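Local coordinates for protein L-asparaginase 1 (Escherichia coli, PDB 6NXC) that hydrolyses L-asparagine to L-aspartate and ammonium as an allosteric homotetramer that is activated by its own substrate at a second site, at residues B[228-240]-B[249-262]. The protein carries 1 engineered substitution. Numbering follows the deposited sequence. Where two conformers were deposited one is given.
Sequences TPQPIGVVTIYPG and FLRQPVKALILRSY. With ASN (asparagine), chain O.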
loop_
_atom_site.group_PDB
_atom_site.type_symbol
_atom_site.label_atom_id
_atom_site.label_comp_id
_atom_site.label_asym_id
_atom_site.label_seq_id
_atom_site.Cartn_x
_atom_site.Cartn_y
_atom_site.Cartn_z
ATOM N N THR B 228 15.113 19.471 -29.163
ATOM C CA THR B 228 16.073 18.836 -30.073
ATOM C C THR B 228 16.886 17.792 -29.306
ATOM O O THR B 228 17.015 17.865 -28.054
ATOM C CB THR B 228 17.000 19.857 -30.755
ATOM O OG1 THR B 228 17.779 20.425 -29.710
ATOM C CG2 THR B 228 16.333 20.994 -31.483
ATOM N N PRO B 229 17.538 16.877 -30.046
ATOM C CA PRO B 229 18.615 16.063 -29.471
ATOM C C PRO B 229 19.718 16.908 -28.822
ATOM O O PRO B 229 20.107 18.003 -29.239
ATOM C CB PRO B 229 19.172 15.229 -30.600
ATOM C CG PRO B 229 18.266 15.422 -31.737
ATOM C CD PRO B 229 17.477 16.692 -31.510
ATOM N N GLN B 230 20.128 16.454 -27.658
ATOM C CA GLN B 230 21.130 17.185 -26.848
ATOM C C GLN B 230 21.949 16.111 -26.175
ATOM O O GLN B 230 21.320 15.157 -25.683
ATOM C CB GLN B 230 20.466 18.001 -25.751
ATOM C CG GLN B 230 19.528 19.078 -26.269
ATOM C CD GLN B 230 20.282 20.221 -26.903
ATOM O OE1 GLN B 230 21.513 20.336 -26.763
ATOM N NE2 GLN B 230 19.535 21.111 -27.521
ATOM N N PRO B 231 23.305 16.196 -26.143
ATOM C CA PRO B 231 24.088 15.136 -25.490
ATOM C C PRO B 231 23.970 15.379 -23.976
ATOM O O PRO B 231 24.521 16.346 -23.328
ATOM C CB PRO B 231 25.494 15.346 -26.056
ATOM C CG PRO B 231 25.538 16.866 -26.288
ATOM C CD PRO B 231 24.158 17.206 -26.828
ATOM N N ILE B 232 23.327 14.421 -23.333
ATOM C CA ILE B 232 23.149 14.422 -21.839
ATOM C C ILE B 232 23.552 13.060 -21.317
ATOM O O ILE B 232 23.060 12.066 -21.877
ATOM C CB ILE B 232 21.668 14.685 -21.476
ATOM C CG1 ILE B 232 21.205 15.995 -22.114
ATOM C CG2 ILE B 232 21.437 14.645 -19.948
ATOM C CD1 ILE B 232 19.737 16.326 -22.033
ATOM N N GLY B 233 24.425 13.036 -20.337
ATOM C CA GLY B 233 24.880 11.798 -19.688
ATOM C C GLY B 233 24.142 11.538 -18.378
ATOM O O GLY B 233 23.716 12.523 -17.701
ATOM N N VAL B 234 23.840 10.272 -18.141
ATOM C CA VAL B 234 23.069 9.876 -16.945
ATOM C C VAL B 234 24.011 8.968 -16.136
ATOM O O VAL B 234 24.231 7.827 -16.530
ATOM C CB VAL B 234 21.749 9.164 -17.324
ATOM C CG1 VAL B 234 21.059 8.710 -16.072
ATOM C CG2 VAL B 234 20.780 10.062 -18.111
ATOM N N VAL B 235 24.560 9.520 -15.049
ATOM C CA VAL B 235 25.514 8.830 -14.161
ATOM C C VAL B 235 24.841 8.298 -12.901
ATOM O O VAL B 235 24.190 9.022 -12.271
ATOM C CB VAL B 235 26.582 9.830 -13.764
ATOM C CG1 VAL B 235 27.622 9.173 -12.901
ATOM C CG2 VAL B 235 27.202 10.485 -14.976
ATOM N N THR B 236 24.912 7.012 -12.689
ATOM C CA THR B 236 24.457 6.347 -11.500
ATOM C C THR B 236 25.630 6.384 -10.543
ATOM O O THR B 236 26.702 5.864 -10.880
ATOM C CB THR B 236 23.966 4.950 -11.790
ATOM O OG1 THR B 236 22.821 5.154 -12.641
ATOM C CG2 THR B 236 23.565 4.284 -10.468
ATOM N N ILE B 237 25.407 6.858 -9.353
ATOM C CA ILE B 237 26.455 6.793 -8.314
ATOM C C ILE B 237 26.357 5.467 -7.597
ATOM O O ILE B 237 25.245 5.004 -7.264
ATOM C CB ILE B 237 26.270 7.922 -7.295
ATOM C CG1 ILE B 237 26.221 9.304 -7.950
ATOM C CG2 ILE B 237 27.313 7.801 -6.217
ATOM C CD1 ILE B 237 27.450 9.670 -8.744
ATOM N N TYR B 238 27.473 4.776 -7.439
ATOM C CA TYR B 238 27.484 3.464 -6.799
ATOM C C TYR B 238 28.873 3.246 -6.206
ATOM O O TYR B 238 29.809 3.908 -6.649
ATOM C CB TYR B 238 27.137 2.349 -7.764
ATOM C CG TYR B 238 27.980 2.327 -9.000
ATOM C CD1 TYR B 238 27.576 3.069 -10.083
ATOM C CD2 TYR B 238 29.165 1.598 -9.077
ATOM C CE1 TYR B 238 28.379 3.209 -11.206
ATOM C CE2 TYR B 238 29.907 1.619 -10.252
ATOM C CZ TYR B 238 29.556 2.501 -11.264
ATOM O OH TYR B 238 30.274 2.621 -12.438
ATOM N N PRO B 239 29.029 2.295 -5.287
ATOM C CA PRO B 239 30.321 2.170 -4.603
ATOM C C PRO B 239 31.351 1.663 -5.631
ATOM O O PRO B 239 31.074 0.721 -6.389
ATOM C CB PRO B 239 30.061 1.221 -3.436
ATOM C CG PRO B 239 28.561 1.499 -3.131
ATOM C CD PRO B 239 27.991 1.578 -4.534
ATOM N N GLY B 240 32.486 2.359 -5.624
ATOM C CA GLY B 240 33.567 2.038 -6.565
ATOM C C GLY B 240 33.515 2.877 -7.843
ATOM O O GLY B 240 34.500 2.825 -8.573
ATOM N N PHE B 249 32.687 11.513 -19.816
ATOM C CA PHE B 249 31.570 12.320 -20.392
ATOM C C PHE B 249 32.013 13.717 -20.752
ATOM O O PHE B 249 31.378 14.325 -21.640
ATOM C CB PHE B 249 30.397 12.502 -19.421
ATOM C CG PHE B 249 29.584 11.241 -19.246
ATOM C CD1 PHE B 249 28.782 10.766 -20.284
ATOM C CD2 PHE B 249 29.591 10.539 -18.050
ATOM C CE1 PHE B 249 28.037 9.597 -20.144
ATOM C CE2 PHE B 249 28.810 9.408 -17.906
ATOM C CZ PHE B 249 28.053 8.926 -18.938
ATOM N N LEU B 250 33.019 14.232 -20.045
ATOM C CA LEU B 250 33.617 15.531 -20.410
ATOM C C LEU B 250 34.210 15.468 -21.838
ATOM O O LEU B 250 34.268 16.537 -22.426
ATOM C CB LEU B 250 34.590 15.939 -19.300
ATOM C CG LEU B 250 33.932 16.789 -18.221
ATOM C CD1 LEU B 250 32.817 16.002 -17.539
ATOM C CD2 LEU B 250 34.957 17.273 -17.217
ATOM N N ARG B 251 34.479 14.274 -22.394
ATOM C CA ARG B 251 34.815 13.981 -23.829
ATOM C C ARG B 251 33.570 13.952 -24.739
ATOM O O ARG B 251 32.468 13.683 -24.272
ATOM C CB ARG B 251 35.447 12.594 -24.016
ATOM C CG ARG B 251 36.638 12.280 -23.123
ATOM C CD ARG B 251 36.788 10.782 -22.906
ATOM N NE ARG B 251 37.431 10.090 -24.016
ATOM C CZ ARG B 251 38.017 8.890 -23.948
ATOM N NH1 ARG B 251 38.052 8.208 -22.814
ATOM N NH2 ARG B 251 38.584 8.377 -25.025
ATOM N N GLN B 252 33.750 14.195 -26.038
ATOM C CA GLN B 252 32.645 14.202 -27.041
ATOM C C GLN B 252 31.765 15.418 -26.758
ATOM O O GLN B 252 32.123 16.308 -25.983
ATOM C CB GLN B 252 31.898 12.857 -27.018
ATOM C CG GLN B 252 32.757 11.632 -27.373
ATOM C CD GLN B 252 32.051 10.515 -28.125
ATOM O OE1 GLN B 252 30.852 10.275 -27.982
ATOM N NE2 GLN B 252 32.804 9.804 -28.953
ATOM N N PRO B 253 30.557 15.544 -27.349
ATOM C CA PRO B 253 29.662 16.605 -26.887
ATOM C C PRO B 253 29.068 16.034 -25.584
ATOM O O PRO B 253 28.639 14.854 -25.641
ATOM C CB PRO B 253 28.725 16.789 -28.103
ATOM C CG PRO B 253 28.665 15.398 -28.800
ATOM C CD PRO B 253 29.922 14.663 -28.358
ATOM N N VAL B 254 29.188 16.670 -24.416
ATOM C CA VAL B 254 28.122 16.519 -23.358
ATOM C C VAL B 254 27.778 17.910 -22.881
ATOM O O VAL B 254 28.734 18.714 -22.752
ATOM C CB VAL B 254 28.446 15.487 -22.263
ATOM C CG1 VAL B 254 28.158 15.968 -20.873
ATOM C CG2 VAL B 254 27.692 14.179 -22.486
ATOM N N LYS B 255 26.482 18.268 -22.842
ATOM C CA LYS B 255 25.982 19.600 -22.426
ATOM C C LYS B 255 25.456 19.593 -20.983
ATOM O O LYS B 255 25.260 20.647 -20.405
ATOM C CB LYS B 255 24.878 20.056 -23.351
ATOM C CG LYS B 255 25.437 20.567 -24.684
ATOM C CD LYS B 255 24.553 21.606 -25.282
ATOM C CE LYS B 255 24.498 21.497 -26.781
ATOM N NZ LYS B 255 23.319 22.241 -27.302
ATOM N N ALA B 256 25.090 18.395 -20.491
ATOM C CA ALA B 256 24.473 18.266 -19.164
ATOM C C ALA B 256 24.747 16.859 -18.664
ATOM O O ALA B 256 25.016 15.976 -19.446
ATOM C CB ALA B 256 23.005 18.589 -19.257
ATOM N N LEU B 257 24.842 16.759 -17.376
ATOM C CA LEU B 257 24.998 15.491 -16.687
ATOM C C LEU B 257 23.897 15.421 -15.620
ATOM O O LEU B 257 23.781 16.348 -14.799
ATOM C CB LEU B 257 26.385 15.728 -16.113
ATOM C CG LEU B 257 27.341 14.591 -16.207
ATOM C CD1 LEU B 257 28.735 15.146 -16.001
ATOM C CD2 LEU B 257 26.891 13.644 -15.100
ATOM N N ILE B 258 23.257 14.256 -15.487
ATOM C CA ILE B 258 22.300 13.908 -14.408
ATOM C C ILE B 258 23.027 12.909 -13.545
ATOM O O ILE B 258 23.580 11.947 -14.099
ATOM C CB ILE B 258 21.009 13.334 -14.989
ATOM C CG1 ILE B 258 20.281 14.345 -15.865
ATOM C CG2 ILE B 258 20.146 12.845 -13.878
ATOM C CD1 ILE B 258 19.075 13.771 -16.529
ATOM N N LEU B 259 23.164 13.241 -12.253
ATOM C CA LEU B 259 23.739 12.350 -11.251
ATOM C C LEU B 259 22.561 11.706 -10.505
ATOM O O LEU B 259 21.759 12.407 -9.891
ATOM C CB LEU B 259 24.559 13.102 -10.205
ATOM C CG LEU B 259 25.658 13.993 -10.726
ATOM C CD1 LEU B 259 26.363 14.656 -9.564
ATOM C CD2 LEU B 259 26.630 13.274 -11.616
ATOM N N ARG B 260 22.481 10.406 -10.585
ATOM C CA ARG B 260 21.555 9.620 -9.710
ATOM C C ARG B 260 22.260 9.317 -8.436
ATOM O O ARG B 260 22.892 8.288 -8.360
ATOM C CB ARG B 260 21.062 8.385 -10.429
ATOM C CG ARG B 260 20.353 8.605 -11.751
ATOM C CD ARG B 260 19.781 7.374 -12.446
ATOM N NE ARG B 260 18.899 6.639 -11.594
ATOM C CZ ARG B 260 19.167 5.478 -10.972
ATOM N NH1 ARG B 260 20.317 4.825 -11.175
ATOM N NH2 ARG B 260 18.239 4.971 -10.173
ATOM N N SER B 261 22.175 10.196 -7.459
ATOM C CA SER B 261 22.960 10.050 -6.207
ATOM C C SER B 261 22.192 9.279 -5.161
ATOM O O SER B 261 20.982 8.997 -5.312
ATOM C CB SER B 261 23.240 11.427 -5.614
ATOM O OG SER B 261 23.975 12.154 -6.523
ATOM N N TYR B 262 22.852 9.061 -4.047
ATOM C CA TYR B 262 22.234 8.327 -2.919
ATOM C C TYR B 262 21.287 9.237 -2.146
ATOM O O TYR B 262 21.572 10.444 -1.876
ATOM C CB TYR B 262 23.326 7.842 -1.966
ATOM C CG TYR B 262 24.435 6.997 -2.556
ATOM C CD1 TYR B 262 24.243 5.886 -3.331
ATOM C CD2 TYR B 262 25.750 7.410 -2.296
ATOM C CE1 TYR B 262 25.315 5.123 -3.794
ATOM C CE2 TYR B 262 26.824 6.673 -2.751
ATOM C CZ TYR B 262 26.602 5.555 -3.558
ATOM O OH TYR B 262 27.640 4.758 -3.948
HETATM N N ASN O . 14.598 8.315 -9.056
HETATM C CA ASN O . 14.368 6.941 -9.687
HETATM C C ASN O . 15.469 6.690 -10.725
HETATM O O ASN O . 16.580 7.322 -10.471
HETATM C CB ASN O . 12.961 6.866 -10.299
HETATM C CG ASN O . 12.757 7.781 -11.500
HETATM O OD1 ASN O . 13.414 8.800 -11.607
HETATM N ND2 ASN O . 11.957 7.381 -12.460
HETATM O OXT ASN O . 15.250 5.910 -11.773
#
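In the beta-alpha-beta unit of the C-terminal domain, strands 232-236 and 256-261 run parallel side by side, and R260, near the C-terminal end of the second, reaches the allosteric asparagine site. G233 and V235 hydrogen-bond through their backbones alternately with A256, I258 and R260; V235 O accepts R260 N at 2.8 Å. T236 and R260 project together from one face. The R260 chain bends at chi3 (55°), turning its guanidinium edge-on to two partners in its plane: NH1 gives a hydrogen bond to T236 OG1 at 2.9 Å, while NE and NH2 both grip the carboxylate O of the bound asparagine, NE at 2.7 Å. On the other face the F249 ring lies obliquely against G233 CA and V235 CG2, which is 3.5 Å from F249 CE2. Just past the strands' C-terminal ends I237 CG2 sits over the Y262 ring, 3.9 Å from its centroid. K255 NZ bonds Q230 OE1 on a lone pair in the loops before the strands. A leucine in place of R260 would probably leave the effector carboxylate without its charged mate and T236 OG1 without this donor. Three hydrogen bonds, one to T236 and two to the asparagine, probably fix the guanidinium's rotation, with T236 serving as second shell to the activator.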